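Local coordinates for methyltransferase domain-containing protein (Serratia marcescens, PDB 7CLU) that transfers a methyl group from S-adenosyl-L-methionine to an oxygen of its substrate in the prodigiosin pathway, probably working as a dimer, at residues A[48-51]-A[52-55]; A[67-71]-A[72-76]; A[248-251]-A[252-255]; A[303-306]-A[307-311]; A[214-217]-A[218-222]. One frame throughout, in Å; residues are numbered along the deposited sequence.

How the contacts relate
Five local contacts illustrate how a chain turns into and out of its regular elements. Contacts 1 and 2 come first along the sequence and lie in the dimerisation domain, their centres about 16 Å apart: one starts helix 51-63, the other is the hairpin that follows it. Contact 5 comes next, leading into strand 221-224, at one edge of the sheet of the Rossmann-like methyltransferase domain, and contacts 3 and 4 follow. These last two start helices 251-264 and 307-316, touch each other, and both lie near His-247, the predicted proton acceptor. Contacts 1 and 3 lie about 47 Å apart between centres within one chain, yet both reach the second subunit, consistent with an intertwined dimer.

Contact 1: A[48-51]-A[52-55]; sequences DCPA and RSTE
A helix start in the dimerisation domain, between helix 40-47 and helix 51-63, brings Pro-50 at the N-cap against Thr-54; the two helices and their short connection are consistent with the helix-turn-helix family of this domain. The carbonyl oxygen Pro-50 O is held twice by one residue. Thr-54 N donates to Pro-50 O at 3.2 Å, and the hydroxyl Thr-54 OG1 donates to Pro-50 O at 2.8 Å, the two donors arriving from opposite faces of the carbonyl plane. What allows this is the first torsion of Thr-54 (chi1 -59°), which sets OG1 beside its own backbone N. One step on, Glu-55 N bonds to Ala-51 O at 2.9 Å and carries the helical pattern forward. Ser-53 OG lies against the proline ring, 3.6 Å from Pro-50 CB, while its polar partner is Val-114 O of the second subunit. The outer side of the helix also faces that subunit, where the far end of Arg-52, bent at chi3, forms a salt bridge with Glu-252 of the second subunit. Inward, Thr-54 rests on Ile-43 and Ala-44 of helix 40-47, and its OG1 is also tight against the preceding loop, 3.1 Å from Cys-49 CB.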
loop_
_atom_site.group_PDB
_atom_site.type_symbol
_atom_site.label_atom_id
_atom_site.label_comp_id
_atom_site.label_asym_id
_atom_site.label_seq_id
_atom_site.Cartn_x
_atom_site.Cartn_y
_atom_site.Cartn_z
ATOM N N ASP A 48 -25.871 2.744 -3.735
ATOM C CA ASP A 48 -26.169 4.175 -3.757
ATOM C C ASP A 48 -24.969 4.967 -4.274
ATOM O O ASP A 48 -24.550 5.955 -3.672
ATOM C CB ASP A 48 -26.593 4.671 -2.365
ATOM C CG ASP A 48 -27.504 5.884 -2.414
ATOM O OD1 ASP A 48 -27.729 6.504 -1.345
ATOM O OD2 ASP A 48 -28.002 6.220 -3.508
ATOM N N CYS A 49 -24.399 4.511 -5.390
ATOM C CA CYS A 49 -23.223 5.130 -5.986
ATOM C C CYS A 49 -23.395 5.314 -7.488
ATOM O O CYS A 49 -24.103 4.531 -8.129
ATOM C CB CYS A 49 -21.984 4.265 -5.738
ATOM S SG CYS A 49 -21.274 4.427 -4.093
ATOM N N PRO A 50 -22.744 6.325 -8.074
ATOM C CA PRO A 50 -22.718 6.441 -9.538
ATOM C C PRO A 50 -22.322 5.129 -10.202
ATOM O O PRO A 50 -21.481 4.381 -9.696
ATOM C CB PRO A 50 -21.666 7.525 -9.788
ATOM C CG PRO A 50 -21.638 8.314 -8.550
ATOM C CD PRO A 50 -21.973 7.392 -7.420
ATOM N N ALA A 51 -22.940 4.854 -11.353
ATOM C CA ALA A 51 -22.644 3.617 -12.065
ATOM C C ALA A 51 -21.195 3.590 -12.523
ATOM O O ALA A 51 -20.498 2.584 -12.347
ATOM C CB ALA A 51 -23.588 3.446 -13.260
ATOM N N ARG A 52 -20.717 4.708 -13.067
ATOM C CA ARG A 52 -19.408 4.746 -13.715
ATOM C C ARG A 52 -18.276 4.474 -12.732
ATOM O O ARG A 52 -17.391 3.651 -12.995
ATOM C CB ARG A 52 -19.210 6.109 -14.368
ATOM C CG ARG A 52 -18.749 6.065 -15.796
ATOM C CD ARG A 52 -18.928 7.423 -16.414
ATOM N NE ARG A 52 -19.595 7.367 -17.700
ATOM C CZ ARG A 52 -19.825 8.436 -18.454
ATOM N NH1 ARG A 52 -19.438 9.638 -18.037
ATOM N NH2 ARG A 52 -20.430 8.308 -19.623
ATOM N N SER A 53 -18.258 5.189 -11.613
ATOM C CA SER A 53 -17.173 5.000 -10.657
ATOM C C SER A 53 -17.265 3.647 -9.966
ATOM O O SER A 53 -16.234 3.014 -9.714
ATOM C CB SER A 53 -17.171 6.127 -9.628
ATOM O OG SER A 53 -18.410 6.199 -8.940
ATOM N N THR A 54 -18.482 3.203 -9.615
ATOM C CA THR A 54 -18.636 1.842 -9.101
ATOM C C THR A 54 -18.058 0.829 -10.077
ATOM O O THR A 54 -17.358 -0.106 -9.664
ATOM C CB THR A 54 -20.103 1.511 -8.815
ATOM O OG1 THR A 54 -20.635 2.439 -7.865
ATOM C CG2 THR A 54 -20.235 0.068 -8.241
ATOM N N GLU A 55 -18.292 1.033 -11.382
ATOM C CA GLU A 55 -17.755 0.113 -12.381
ATOM C C GLU A 55 -16.232 0.145 -12.384
ATOM O O GLU A 55 -15.583 -0.901 -12.500
ATOM C CB GLU A 55 -18.307 0.433 -13.783
ATOM C CG GLU A 55 -17.971 -0.694 -14.761
ATOM C CD GLU A 55 -18.524 -0.516 -16.181
ATOM O OE1 GLU A 55 -19.010 0.564 -16.536
ATOM O OE2 GLU A 55 -18.476 -1.500 -16.944
#

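Contact 2: A[67-71]-A[72-76]; sequences LDQRD and GLYHL
Gly-72, in the turn of this antiparallel beta hairpin, donates its N-H to the side-chain oxygen of Gln-69, a short bond of 2.6 Å between Gly-72 N and Gln-69 OE1. Gln-69 reaches it by a bend at chi2 (-94°), and the donor sits above the plane of its amide rather than within it. The turn, running from Arg-70 to Leu-73, is of type I', with positive phi at both Asp-71 and Gly-72. Leu-73 closes it with a pair of backbone bonds to Arg-70, and Leu-73 CD1 lies over one face of the guanidinium, 4.0 Å from Arg-70 NH2. Tyr-74 follows on the other face of the hairpin, paired with Gln-69. There Gln-69 CG forms a CH-pi contact, 4.0 Å from the centroid of the Tyr-74 ring, and a water bonds to Tyr-74 OH and, weakly, to Gln-69 NE2. His-75 exchanges two backbone bonds with Asp-68, His-75 N to Asp-68 O being 2.8 Å. Its ring lies beside the Asp-68 carboxylate with the planes 10° apart, and Asp-68 OD2 comes to the ring edge 3.2 Å from His-75 CD2. At the open end, Leu-76 CD1 meets Leu-67 CD2 at 4.0 Å. Asp-37 binds both Arg-70 and His-75 from outside. Following helix 51-63 as a wing would in a winged-helix fold, the hairpin lays Leu-67 and Tyr-74 on Leu-58 of that helix, Tyr-74 also on helix 40-47, and Leu-76 on helix 81-84.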
loop_
_atom_site.group_PDB
_atom_site.type_symbol
_atom_site.label_atom_id
_atom_site.label_comp_id
_atom_site.label_asym_id
_atom_site.label_seq_id
_atom_site.Cartn_x
_atom_site.Cartn_y
_atom_site.Cartn_z
ATOM N N LEU A 67 -12.771 -10.555 -7.440
ATOM C CA LEU A 67 -14.070 -10.901 -7.984
ATOM C C LEU A 67 -13.883 -11.613 -9.313
ATOM O O LEU A 67 -12.862 -11.440 -9.991
ATOM C CB LEU A 67 -14.942 -9.664 -8.193
ATOM C CG LEU A 67 -15.334 -8.825 -6.981
ATOM C CD1 LEU A 67 -16.043 -7.564 -7.438
ATOM C CD2 LEU A 67 -16.220 -9.652 -6.004
ATOM N N ASP A 68 -14.873 -12.432 -9.655
ATOM C CA ASP A 68 -15.035 -13.003 -10.981
ATOM C C ASP A 68 -15.987 -12.125 -11.786
ATOM O O ASP A 68 -16.820 -11.398 -11.237
ATOM C CB ASP A 68 -15.600 -14.431 -10.905
ATOM C CG ASP A 68 -14.654 -15.411 -10.242
ATOM O OD1 ASP A 68 -13.426 -15.304 -10.448
ATOM O OD2 ASP A 68 -15.134 -16.289 -9.497
ATOM N N GLN A 69 -15.869 -12.210 -13.109
ATOM C CA GLN A 69 -16.820 -11.548 -13.988
ATOM C C GLN A 69 -17.080 -12.442 -15.192
ATOM O O GLN A 69 -16.148 -12.820 -15.903
ATOM C CB GLN A 69 -16.306 -10.171 -14.416
ATOM C CG GLN A 69 -17.302 -9.307 -15.182
ATOM C CD GLN A 69 -17.159 -9.459 -16.693
ATOM O OE1 GLN A 69 -17.927 -10.166 -17.348
ATOM N NE2 GLN A 69 -16.144 -8.799 -17.244
ATOM N N ARG A 70 -18.337 -12.791 -15.416
ATOM C CA ARG A 70 -18.704 -13.586 -16.583
ATOM C C ARG A 70 -19.863 -12.890 -17.266
ATOM O O ARG A 70 -20.889 -12.626 -16.629
ATOM C CB ARG A 70 -19.060 -15.036 -16.215
ATOM C CG ARG A 70 -19.936 -15.185 -14.981
ATOM C CD ARG A 70 -20.642 -16.544 -14.878
ATOM N NE ARG A 70 -21.731 -16.430 -13.910
ATOM C CZ ARG A 70 -23.024 -16.408 -14.223
ATOM N NH1 ARG A 70 -23.412 -16.536 -15.483
ATOM N NH2 ARG A 70 -23.938 -16.271 -13.264
ATOM N N ASP A 71 -19.678 -12.559 -18.546
ATOM C CA ASP A 71 -20.729 -11.949 -19.366
ATOM C C ASP A 71 -21.291 -10.697 -18.704
ATOM O O ASP A 71 -22.493 -10.446 -18.734
ATOM C CB ASP A 71 -21.865 -12.941 -19.669
ATOM C CG ASP A 71 -21.367 -14.328 -20.010
ATOM O OD1 ASP A 71 -20.449 -14.456 -20.854
ATOM O OD2 ASP A 71 -21.890 -15.304 -19.420
ATOM N N GLY A 72 -20.417 -9.904 -18.085
ATOM C CA GLY A 72 -20.834 -8.657 -17.479
ATOM C C GLY A 72 -21.323 -8.755 -16.044
ATOM O O GLY A 72 -21.484 -7.713 -15.396
ATOM N N LEU A 73 -21.544 -9.958 -15.523
ATOM C CA LEU A 73 -22.004 -10.149 -14.151
ATOM C C LEU A 73 -20.815 -10.384 -13.234
ATOM O O LEU A 73 -19.969 -11.238 -13.518
ATOM C CB LEU A 73 -22.951 -11.344 -14.051
ATOM C CG LEU A 73 -24.263 -11.317 -14.816
ATOM C CD1 LEU A 73 -24.818 -12.745 -14.952
ATOM C CD2 LEU A 73 -25.247 -10.421 -14.106
ATOM N N TYR A 74 -20.760 -9.642 -12.134
ATOM C CA TYR A 74 -19.712 -9.832 -11.146
ATOM C C TYR A 74 -20.127 -10.927 -10.178
ATOM O O TYR A 74 -21.300 -11.042 -9.813
ATOM C CB TYR A 74 -19.414 -8.518 -10.405
ATOM C CG TYR A 74 -18.716 -7.548 -11.326
ATOM C CD1 TYR A 74 -17.333 -7.570 -11.460
ATOM C CD2 TYR A 74 -19.439 -6.662 -12.116
ATOM C CE1 TYR A 74 -16.689 -6.728 -12.338
ATOM C CE2 TYR A 74 -18.798 -5.799 -12.992
ATOM C CZ TYR A 74 -17.420 -5.851 -13.100
ATOM O OH TYR A 74 -16.760 -5.008 -13.956
ATOM N N HIS A 75 -19.158 -11.745 -9.784
ATOM C CA HIS A 75 -19.403 -12.886 -8.922
ATOM C C HIS A 75 -18.398 -12.890 -7.779
ATOM O O HIS A 75 -17.188 -12.778 -8.006
ATOM C CB HIS A 75 -19.326 -14.199 -9.723
ATOM C CG HIS A 75 -19.230 -15.417 -8.866
ATOM N ND1 HIS A 75 -20.304 -15.910 -8.158
ATOM C CD2 HIS A 75 -18.189 -16.241 -8.602
ATOM C CE1 HIS A 75 -19.924 -16.975 -7.475
ATOM N NE2 HIS A 75 -18.649 -17.206 -7.737
ATOM N N LEU A 76 -18.902 -13.028 -6.557
ATOM C CA LEU A 76 -18.034 -13.194 -5.393
ATOM C C LEU A 76 -17.537 -14.633 -5.287
ATOM O O LEU A 76 -18.348 -15.546 -5.091
ATOM C CB LEU A 76 -18.774 -12.805 -4.124
ATOM C CG LEU A 76 -17.981 -12.970 -2.834
ATOM C CD1 LEU A 76 -16.770 -12.024 -2.829
ATOM C CD2 LEU A 76 -18.872 -12.697 -1.623
HETATM O O HOH W 1 -14.562 -6.840 -15.015
#

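Contact 3: A[248-251]-A[252-255]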
loop_
_atom_site.group_PDB
_atom_site.type_symbol
_atom_site.label_atom_id
_atom_site.label_comp_id
_atom_site.label_asym_id
_atom_site.label_seq_id
_atom_site.Cartn_x
_atom_site.Cartn_y
_atom_site.Cartn_z
ATOM N N ASP A 248 5.067 -2.866 21.344
ATOM C CA ASP A 248 4.297 -1.633 21.318
ATOM C C ASP A 248 5.018 -0.487 22.014
ATOM O O ASP A 248 4.598 0.664 21.860
ATOM C CB ASP A 248 2.927 -1.851 21.980
ATOM C CG ASP A 248 2.105 -2.916 21.278
ATOM O OD1 ASP A 248 2.305 -3.124 20.068
ATOM O OD2 ASP A 248 1.259 -3.546 21.939
ATOM N N TYR A 249 6.094 -0.773 22.751
ATOM C CA TYR A 249 6.747 0.195 23.620
ATOM C C TYR A 249 8.237 0.288 23.319
ATOM O O TYR A 249 8.856 -0.638 22.788
ATOM C CB TYR A 249 6.543 -0.171 25.097
ATOM C CG TYR A 249 5.083 -0.229 25.454
ATOM C CD1 TYR A 249 4.353 0.939 25.669
ATOM C CD2 TYR A 249 4.412 -1.445 25.516
ATOM C CE1 TYR A 249 3.005 0.891 25.966
ATOM C CE2 TYR A 249 3.068 -1.501 25.809
ATOM C CZ TYR A 249 2.368 -0.331 26.029
ATOM O OH TYR A 249 1.026 -0.389 26.319
ATOM N N ALA A 250 8.810 1.434 23.675
ATOM C CA ALA A 250 10.249 1.588 23.594
ATOM C C ALA A 250 10.930 0.560 24.499
ATOM O O ALA A 250 10.356 0.124 25.505
ATOM C CB ALA A 250 10.668 3.002 24.002
ATOM N N PRO A 251 12.151 0.156 24.154
ATOM C CA PRO A 251 12.891 -0.799 25.001
ATOM C C PRO A 251 12.955 -0.424 26.473
ATOM O O PRO A 251 12.819 -1.308 27.335
ATOM C CB PRO A 251 14.285 -0.797 24.357
ATOM C CG PRO A 251 14.001 -0.534 22.910
ATOM C CD PRO A 251 12.855 0.444 22.893
ATOM N N GLU A 252 13.169 0.863 26.784
ATOM C CA GLU A 252 13.225 1.288 28.179
ATOM C C GLU A 252 11.899 1.032 28.884
ATOM O O GLU A 252 11.875 0.611 30.046
ATOM C CB GLU A 252 13.613 2.774 28.261
ATOM C CG GLU A 252 14.698 3.208 27.262
ATOM C CD GLU A 252 14.179 3.368 25.821
ATOM O OE1 GLU A 252 13.224 4.137 25.613
ATOM O OE2 GLU A 252 14.725 2.723 24.898
ATOM N N THR A 253 10.781 1.263 28.193
ATOM C CA THR A 253 9.481 0.912 28.759
ATOM C C THR A 253 9.304 -0.599 28.827
ATOM O O THR A 253 8.700 -1.126 29.776
ATOM C CB THR A 253 8.374 1.547 27.921
ATOM O OG1 THR A 253 8.567 2.970 27.900
ATOM C CG2 THR A 253 6.982 1.201 28.479
ATOM N N GLN A 254 9.805 -1.317 27.822
ATOM C CA GLN A 254 9.761 -2.772 27.891
ATOM C C GLN A 254 10.448 -3.265 29.157
ATOM O O GLN A 254 9.946 -4.165 29.844
ATOM C CB GLN A 254 10.417 -3.383 26.656
ATOM C CG GLN A 254 9.744 -3.038 25.340
ATOM C CD GLN A 254 10.352 -3.811 24.195
ATOM O OE1 GLN A 254 10.926 -4.891 24.396
ATOM N NE2 GLN A 254 10.228 -3.273 22.974
ATOM N N LEU A 255 11.585 -2.658 29.492
ATOM C CA LEU A 255 12.302 -3.024 30.708
ATOM C C LEU A 255 11.442 -2.787 31.946
ATOM O O LEU A 255 11.427 -3.610 32.869
ATOM C CB LEU A 255 13.600 -2.224 30.787
ATOM C CG LEU A 255 14.905 -2.901 31.166
ATOM C CD1 LEU A 255 15.214 -4.030 30.181
ATOM C CD2 LEU A 255 16.023 -1.870 31.183
HETATM O O HOH W 2 6.994 3.631 25.059
#
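Gln-254 takes hold of two successive loop carbonyls, and this is the tight half of the contact. Its amide donates a nearly straight bond, Gln-254 NE2 to Tyr-249 O at 3.0 Å with an angle of 175° at the hydrogen, and the acceptor lies in the amide plane. The backbone atom Gln-254 N bonds to Ala-250 O at 2.8 Å, nearly along the C=O axis. Between these two bonds the aliphatic part of the side chain runs close along the loop, with Gln-254 CG 3.2 Å from Ala-250 O. Extension of the chain beyond CG is what carries the amide back to Tyr-249, while its OE1 has a weak bond with Arg-313 of helix 307-316. The other side is looser. Thr-253 CG2 leans obliquely on the Tyr-249 side chain, 3.7 Å from Tyr-249 CB. A water accepts from Ala-250 N at 3.2 Å and has a weak bond to Thr-253 OG1. Exposed Glu-252 folds back through a bend at chi2 (76°), bringing its carboxylate alongside the proline ring, with Glu-252 OE2 3.6 Å from Pro-251 CD. That carboxylate makes a long, weak ion pair with Arg-52 of the second subunit. The whole forms the start of helix 251-264, with Ala-250 at the N-cap position, reached from strand 239-243 of the Rossmann-like sheet. Gln-254 lies about 5 Å, side chain to side chain, from His-247, the predicted proton acceptor of the O-methyltransferase site.

Contact 4: A[303-306]-A[307-311]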
loop_
_atom_site.group_PDB
_atom_site.type_symbol
_atom_site.label_atom_id
_atom_site.label_comp_id
_atom_site.label_asym_id
_atom_site.label_seq_id
_atom_site.Cartn_x
_atom_site.Cartn_y
_atom_site.Cartn_z
ATOM N N ILE A 303 8.801 -0.653 18.467
ATOM C CA ILE A 303 9.864 -1.145 17.601
ATOM C C ILE A 303 9.862 -2.673 17.674
ATOM O O ILE A 303 9.417 -3.250 18.669
ATOM C CB ILE A 303 11.223 -0.562 18.025
ATOM C CG1 ILE A 303 12.298 -0.814 16.964
ATOM C CG2 ILE A 303 11.674 -1.142 19.376
ATOM C CD1 ILE A 303 13.412 0.261 16.930
ATOM N N GLU A 304 10.309 -3.339 16.613
ATOM C CA GLU A 304 10.563 -4.768 16.654
ATOM C C GLU A 304 12.032 -4.991 17.005
ATOM O O GLU A 304 12.887 -4.129 16.755
ATOM C CB GLU A 304 10.204 -5.428 15.314
ATOM C CG GLU A 304 8.763 -5.144 14.830
ATOM C CD GLU A 304 7.708 -5.717 15.771
ATOM O OE1 GLU A 304 8.005 -6.712 16.470
ATOM O OE2 GLU A 304 6.584 -5.169 15.818
ATOM N N SER A 305 12.313 -6.134 17.632
ATOM C CA SER A 305 13.648 -6.465 18.111
ATOM C C SER A 305 14.007 -7.897 17.725
ATOM O O SER A 305 13.141 -8.719 17.416
ATOM C CB SER A 305 13.755 -6.298 19.633
ATOM O OG SER A 305 13.208 -5.064 20.070
ATOM N N SER A 306 15.307 -8.191 17.742
ATOM C CA SER A 306 15.752 -9.561 17.550
ATOM C C SER A 306 15.438 -10.398 18.791
ATOM O O SER A 306 15.165 -9.873 19.875
ATOM C CB SER A 306 17.252 -9.602 17.244
ATOM O OG SER A 306 17.999 -9.028 18.293
ATOM N N ALA A 307 15.447 -11.721 18.605
ATOM C CA ALA A 307 15.342 -12.636 19.738
ATOM C C ALA A 307 16.383 -12.303 20.802
ATOM O O ALA A 307 16.060 -12.181 21.990
ATOM C CB ALA A 307 15.502 -14.079 19.262
ATOM N N GLN A 308 17.639 -12.123 20.384
ATOM C CA GLN A 308 18.702 -11.826 21.344
ATOM C C GLN A 308 18.415 -10.545 22.108
ATOM O O GLN A 308 18.663 -10.462 23.320
ATOM C CB GLN A 308 20.050 -11.724 20.629
ATOM C CG GLN A 308 21.237 -11.737 21.583
ATOM C CD GLN A 308 21.381 -13.077 22.293
ATOM O OE1 GLN A 308 21.218 -14.133 21.686
ATOM N NE2 GLN A 308 21.647 -13.033 23.591
ATOM N N GLU A 309 17.898 -9.525 21.412
ATOM C CA GLU A 309 17.562 -8.283 22.092
ATOM C C GLU A 309 16.498 -8.515 23.158
ATOM O O GLU A 309 16.558 -7.920 24.238
ATOM C CB GLU A 309 17.107 -7.233 21.077
ATOM C CG GLU A 309 18.265 -6.470 20.461
ATOM C CD GLU A 309 17.867 -5.661 19.232
ATOM O OE1 GLU A 309 16.774 -5.909 18.674
ATOM O OE2 GLU A 309 18.658 -4.782 18.821
ATOM N N TYR A 310 15.523 -9.388 22.880
ATOM C CA TYR A 310 14.541 -9.723 23.906
ATOM C C TYR A 310 15.184 -10.508 25.045
ATOM O O TYR A 310 14.880 -10.268 26.221
ATOM C CB TYR A 310 13.383 -10.514 23.297
ATOM C CG TYR A 310 12.389 -9.684 22.495
ATOM C CD1 TYR A 310 11.814 -8.531 23.022
ATOM C CD2 TYR A 310 11.996 -10.089 21.211
ATOM C CE1 TYR A 310 10.889 -7.765 22.273
ATOM C CE2 TYR A 310 11.072 -9.357 20.469
ATOM C CZ TYR A 310 10.521 -8.208 21.006
ATOM O OH TYR A 310 9.620 -7.502 20.251
ATOM N N LEU A 311 16.073 -11.450 24.720
ATOM C CA LEU A 311 16.788 -12.170 25.769
ATOM C C LEU A 311 17.534 -11.205 26.677
ATOM O O LEU A 311 17.460 -11.320 27.906
ATOM C CB LEU A 311 17.758 -13.181 25.159
ATOM C CG LEU A 311 17.141 -14.399 24.474
ATOM C CD1 LEU A 311 18.209 -15.324 23.905
ATOM C CD2 LEU A 311 16.237 -15.147 25.438
HETATM O O HOH W 3 10.604 -4.797 20.449
HETATM O O HOH W 4 9.820 -7.891 17.618
#
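Glu-309 OE1 reaches back to the N-cap residue just before its helix and accepts from Ser-306 N at 2.9 Å, on the anti side of the carboxylate and 30° out of its plane. The same oxygen lies 3.4 Å from Ser-306 OG, a weak contact at most. In the return direction Glu-309 N donates to Ser-306 OG at 3.2 Å, which completes a capping box with Ser-306 as N-cap. The serine hydroxyl can serve because its chi1 of 59° turns it between its own N and carbonyl carbon, toward the first turn. Tyr-310 N then bonds to Ser-306 O at 3.1 Å. The ring of Tyr-310 turns one face to the incoming loop, with Ser-305 CB over it, 4.1 Å from the centroid. A water links Ile-303 O, Ser-305 OG and Tyr-310 OH, so the phenol is tied to the loop through solvent. Outside the pair, Glu-309 OE2 forms a salt bridge with Lys-282, and Ser-305 OG bonds to Arg-313. Glu-304 OE2 is hydrogen-bonded to His-247 ND1, the predicted proton acceptor, placing this loop beside the active site. Glu-304 packs on helix 286-298, Tyr-310 on Gln-254 of helix 251-264, and Ala-307 and Leu-311 lie against strand 322-326.

Contact 5: A[214-217]-A[218-222]; sequences QGYG and ERIDV
A tight turn between helix 201-214 and strand 221-224 brings Tyr-216 onto Ile-220, in the second half of a beta-alpha-beta crossover at the outer edge of the Rossmann-like sheet. The helix stops in a Schellman motif whose first non-helical residue, Gly-215, has positive phi. Tyr-216 O then collects the following backbone: Ile-220 N donates at 3.0 Å, closing an alpha-turn, and Arg-219 N adds a weak bond at 3.2 Å to the same Tyr-216 O. Beside this turn the side chains meet obliquely, with Tyr-216 CD2 3.9 Å from Ile-220 CD1. Ile-220 reaches it through CG1, set beside its own backbone N (chi1 -58°), and packs further on Met-184, Leu-211 and Leu-195. The far end of the tyrosine is fixed by a hydrogen bond from its OH to Asp-188, while Arg-219 leads away to Ile-193 O. Two waters fill out the polar side of the turn. One bridges Gly-215 O and Glu-218 N, with 2.9 Å between that water and Glu-218 N. The other donates to two carbonyls, 2.9 Å to Gly-217 O and 2.6 Å to Ile-220 O.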
loop_
_atom_site.group_PDB
_atom_site.type_symbol
_atom_site.label_atom_id
_atom_site.label_comp_id
_atom_site.label_asym_id
_atom_site.label_seq_id
_atom_site.Cartn_x
_atom_site.Cartn_y
_atom_site.Cartn_z
ATOM N N GLN A 214 -19.760 -16.940 26.977
ATOM C CA GLN A 214 -19.245 -18.130 26.314
ATOM C C GLN A 214 -19.238 -19.358 27.223
ATOM O O GLN A 214 -18.981 -20.470 26.736
ATOM C CB GLN A 214 -17.836 -17.859 25.779
ATOM C CG GLN A 214 -17.767 -16.718 24.764
ATOM C CD GLN A 214 -18.836 -16.826 23.690
ATOM O OE1 GLN A 214 -19.703 -15.954 23.565
ATOM N NE2 GLN A 214 -18.789 -17.903 22.914
ATOM N N GLY A 215 -19.525 -19.182 28.513
ATOM C CA GLY A 215 -19.605 -20.279 29.456
ATOM C C GLY A 215 -18.354 -20.513 30.277
ATOM O O GLY A 215 -18.248 -21.564 30.917
ATOM N N TYR A 216 -17.411 -19.563 30.289
ATOM C CA TYR A 216 -16.109 -19.731 30.920
ATOM C C TYR A 216 -15.939 -18.819 32.133
ATOM O O TYR A 216 -14.818 -18.661 32.626
ATOM C CB TYR A 216 -14.984 -19.468 29.904
ATOM C CG TYR A 216 -14.791 -20.570 28.883
ATOM C CD1 TYR A 216 -15.678 -20.720 27.828
ATOM C CD2 TYR A 216 -13.734 -21.473 28.988
ATOM C CE1 TYR A 216 -15.523 -21.730 26.895
ATOM C CE2 TYR A 216 -13.574 -22.493 28.064
ATOM C CZ TYR A 216 -14.470 -22.610 27.016
ATOM O OH TYR A 216 -14.331 -23.616 26.082
ATOM N N GLY A 217 -17.026 -18.218 32.619
ATOM C CA GLY A 217 -16.920 -17.241 33.696
ATOM C C GLY A 217 -16.465 -17.828 35.019
ATOM O O GLY A 217 -15.877 -17.123 35.849
ATOM N N GLU A 218 -16.745 -19.110 35.257
ATOM C CA GLU A 218 -16.219 -19.749 36.457
ATOM C C GLU A 218 -14.877 -20.417 36.221
ATOM O O GLU A 218 -14.106 -20.591 37.171
ATOM C CB GLU A 218 -17.209 -20.781 36.990
ATOM C CG GLU A 218 -18.502 -20.177 37.481
ATOM C CD GLU A 218 -19.316 -21.163 38.291
ATOM O OE1 GLU A 218 -20.162 -20.707 39.091
ATOM O OE2 GLU A 218 -19.109 -22.392 38.127
ATOM N N ARG A 219 -14.576 -20.776 34.977
ATOM C CA ARG A 219 -13.335 -21.469 34.658
ATOM C C ARG A 219 -12.131 -20.529 34.627
ATOM O O ARG A 219 -11.007 -20.953 34.930
ATOM C CB ARG A 219 -13.489 -22.176 33.307
ATOM C CG ARG A 219 -12.306 -23.029 32.895
ATOM C CD ARG A 219 -12.242 -24.330 33.688
ATOM N NE ARG A 219 -11.047 -25.102 33.348
ATOM C CZ ARG A 219 -9.831 -24.828 33.809
ATOM N NH1 ARG A 219 -9.646 -23.799 34.633
ATOM N NH2 ARG A 219 -8.793 -25.576 33.444
ATOM N N ILE A 220 -12.340 -19.266 34.254
ATOM C CA ILE A 220 -11.262 -18.309 34.016
ATOM C C ILE A 220 -11.555 -17.042 34.816
ATOM O O ILE A 220 -12.548 -16.353 34.554
ATOM C CB ILE A 220 -11.113 -17.985 32.517
ATOM C CG1 ILE A 220 -10.849 -19.269 31.708
ATOM C CG2 ILE A 220 -10.011 -16.950 32.278
ATOM C CD1 ILE A 220 -10.959 -19.043 30.208
ATOM N N ASP A 221 -10.706 -16.740 35.792
ATOM C CA ASP A 221 -10.903 -15.534 36.587
ATOM C C ASP A 221 -10.363 -14.308 35.861
ATOM O O ASP A 221 -9.393 -14.377 35.102
ATOM C CB ASP A 221 -10.213 -15.653 37.945
ATOM C CG ASP A 221 -10.838 -16.714 38.830
ATOM O OD1 ASP A 221 -12.080 -16.835 38.845
ATOM O OD2 ASP A 221 -10.076 -17.429 39.514
ATOM N N VAL A 222 -11.001 -13.170 36.112
ATOM C CA VAL A 222 -10.504 -11.878 35.663
ATOM C C VAL A 222 -10.054 -11.126 36.900
ATOM O O VAL A 222 -10.857 -10.882 37.809
ATOM C CB VAL A 222 -11.565 -11.087 34.888
ATOM C CG1 VAL A 222 -10.946 -9.839 34.273
ATOM C CG2 VAL A 222 -12.174 -11.964 33.809
HETATM O O HOH W 5 -17.593 -21.395 33.651
HETATM O O HOH W 6 -14.455 -14.715 35.051
#